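Local coordinates for Ton_1535 (Thermococcus onnurineus, PDB 3ZPJ), which is of unknown function but folds as an alpha-solenoid of packed helices that includes an unusual left-handed helical turn, at residues A[30-35]-A[61-66]. Sequence-based numbering, arbitrary orientation.
Sequences IEQVQV and MYIAKK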
loop_
_atom_site.group_PDB
_atom_site.type_symbol
_atom_site.label_atom_id
_atom_site.label_comp_id
_atom_site.label_asym_id
_atom_site.label_seq_id
_atom_site.Cartn_x
_atom_site.Cartn_y
_atom_site.Cartn_z
ATOM N N ILE A 30 21.057 -18.567 1.949
ATOM C CA ILE A 30 19.964 -17.639 1.755
ATOM C C ILE A 30 20.500 -16.230 1.502
ATOM O O ILE A 30 20.013 -15.519 0.625
ATOM C CB ILE A 30 18.997 -17.674 2.938
ATOM C CG1 ILE A 30 18.099 -18.901 2.811
ATOM C CG2 ILE A 30 18.138 -16.414 2.980
ATOM C CD1 ILE A 30 17.344 -19.204 4.057
ATOM N N GLU A 31 21.538 -15.851 2.234
ATOM C CA GLU A 31 22.171 -14.561 2.026
ATOM C C GLU A 31 22.829 -14.485 0.639
ATOM O O GLU A 31 22.737 -13.470 -0.043
ATOM C CB GLU A 31 23.180 -14.285 3.138
ATOM C CG GLU A 31 23.662 -12.848 3.193
ATOM C CD GLU A 31 22.568 -11.879 3.587
ATOM O OE1 GLU A 31 21.532 -12.330 4.124
ATOM O OE2 GLU A 31 22.754 -10.664 3.358
ATOM N N GLN A 32 23.464 -15.570 0.208
ATOM C CA GLN A 32 24.011 -15.627 -1.152
ATOM C C GLN A 32 22.926 -15.403 -2.204
ATOM O O GLN A 32 23.172 -14.786 -3.227
ATOM C CB GLN A 32 24.713 -16.964 -1.405
ATOM C CG GLN A 32 25.948 -17.174 -0.556
ATOM C CD GLN A 32 26.622 -18.489 -0.855
ATOM O OE1 GLN A 32 26.018 -19.372 -1.453
ATOM N NE2 GLN A 32 27.878 -18.631 -0.444
ATOM N N VAL A 33 21.721 -15.896 -1.932
ATOM C CA VAL A 33 20.641 -15.846 -2.895
ATOM C C VAL A 33 20.035 -14.451 -2.948
ATOM O O VAL A 33 19.731 -13.948 -4.032
ATOM C CB VAL A 33 19.563 -16.907 -2.572
ATOM C CG1 VAL A 33 18.376 -16.784 -3.506
ATOM C CG2 VAL A 33 20.155 -18.274 -2.684
ATOM N N GLN A 34 19.849 -13.857 -1.766
ATOM C CA GLN A 34 19.531 -12.441 -1.608
ATOM C C GLN A 34 20.466 -11.560 -2.424
ATOM O O GLN A 34 20.032 -10.678 -3.157
ATOM C CB GLN A 34 19.683 -12.021 -0.140
ATOM C CG GLN A 34 18.665 -12.602 0.810
ATOM C CD GLN A 34 17.351 -11.861 0.761
ATOM O OE1 GLN A 34 17.067 -11.144 -0.204
ATOM N NE2 GLN A 34 16.538 -12.019 1.810
ATOM N N VAL A 35 21.761 -11.780 -2.269
ATOM C CA VAL A 35 22.715 -10.934 -2.947
ATOM C C VAL A 35 22.593 -11.147 -4.445
ATOM O O VAL A 35 22.453 -10.184 -5.209
ATOM C CB VAL A 35 24.141 -11.210 -2.465
ATOM C CG1 VAL A 35 25.151 -10.477 -3.329
ATOM C CG2 VAL A 35 24.274 -10.784 -1.020
ATOM N N MET A 61 19.569 -20.342 -8.469
ATOM C CA MET A 61 18.773 -21.567 -8.553
ATOM C C MET A 61 19.576 -22.768 -8.070
ATOM O O MET A 61 19.042 -23.666 -7.438
ATOM C CB MET A 61 18.273 -21.814 -9.983
ATOM C CG MET A 61 17.111 -20.921 -10.414
ATOM S SD MET A 61 16.770 -20.983 -12.189
ATOM C CE MET A 61 15.393 -19.875 -12.236
ATOM N N TYR A 62 20.863 -22.786 -8.373
ATOM C CA TYR A 62 21.719 -23.907 -7.978
ATOM C C TYR A 62 21.887 -23.946 -6.462
ATOM O O TYR A 62 21.840 -25.008 -5.851
ATOM C CB TYR A 62 23.081 -23.783 -8.655
ATOM C CG TYR A 62 24.143 -24.746 -8.163
ATOM C CD1 TYR A 62 23.979 -26.118 -8.286
ATOM C CD2 TYR A 62 25.329 -24.277 -7.616
ATOM C CE1 TYR A 62 24.960 -27.000 -7.853
ATOM C CE2 TYR A 62 26.318 -25.147 -7.187
ATOM C CZ TYR A 62 26.127 -26.508 -7.308
ATOM O OH TYR A 62 27.101 -27.382 -6.876
ATOM N N ILE A 63 22.081 -22.778 -5.862
ATOM C CA ILE A 63 22.223 -22.691 -4.417
ATOM C C ILE A 63 20.952 -23.176 -3.705
ATOM O O ILE A 63 21.023 -23.931 -2.732
ATOM C CB ILE A 63 22.611 -21.269 -3.993
ATOM C CG1 ILE A 63 24.013 -20.952 -4.518
ATOM C CG2 ILE A 63 22.553 -21.123 -2.485
ATOM C CD1 ILE A 63 24.483 -19.554 -4.260
ATOM N N ALA A 64 19.795 -22.791 -4.229
ATOM C CA ALA A 64 18.517 -23.209 -3.652
ATOM C C ALA A 64 18.314 -24.720 -3.784
ATOM O O ALA A 64 17.746 -25.365 -2.899
ATOM C CB ALA A 64 17.370 -22.466 -4.309
ATOM N N LYS A 65 18.782 -25.279 -4.892
ATOM C CA LYS A 65 18.626 -26.700 -5.146
ATOM C C LYS A 65 19.441 -27.526 -4.137
ATOM O O LYS A 65 19.017 -28.603 -3.722
ATOM C CB LYS A 65 18.989 -27.027 -6.605
ATOM C CG LYS A 65 19.471 -28.464 -6.849
ATOM C CD LYS A 65 18.396 -29.386 -7.409
ATOM C CE LYS A 65 18.397 -29.437 -8.935
ATOM N NZ LYS A 65 17.562 -28.338 -9.506
ATOM N N LYS A 66 20.588 -27.013 -3.704
ATOM C CA LYS A 66 21.435 -27.784 -2.793
ATOM C C LYS A 66 21.014 -27.712 -1.322
ATOM O O LYS A 66 21.539 -28.446 -0.491
ATOM C CB LYS A 66 22.901 -27.376 -2.932
ATOM C CG LYS A 66 23.548 -27.821 -4.239
ATOM C CD LYS A 66 25.069 -27.659 -4.177
ATOM C CE LYS A 66 25.740 -28.881 -3.553
ATOM N NZ LYS A 66 25.557 -30.137 -4.359
#
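Ile63 turns CG1 anti to its own carbonyl carbon (chi1 -66°) and keeps the chain extended through CD1, which carries this methyl across to Gln32, while CG2, anti to the backbone nitrogen, is left to meet Val33 and also passes near Gln32 OE1. Val33 answers with CG2, which lies 3.7 Å from Ile63 CG2, the two side chains running antiparallel, flank against flank; beta-branched residues suit this place because each offers a methyl close to its own backbone. The Gln32 chain lies roughly perpendicular to that of Ile63. Its CB lies 3.9 Å from Ile63 CD1, and its OE1 comes within 3.2 Å of the same methyl, a close approach without a hydrogen bond. Helices 29-45 and 53-66 are successive helices near the N-terminal end of the alpha-solenoid, and the backbones come nearest at Val33 and Ile63, whose CA atoms are 7.2 Å apart. The amide of Gln32 suits this buried spot because NE2 donates to the carbonyl oxygen of Ile26, in the preceding loop, while CB packs on Ile63 CD1. Were Ile63 replaced by an alanine, loss of the CG2 and CD1 methyls is likely to leave Val33 CG2 and Gln32 CB largely uncovered on that side and open a gap between the helices. Ile63 also rests on Pro29 and Leu36, and beside it Ala64, small enough for close helix packing, touches Ala76 and Tyr77 of helix 70-86.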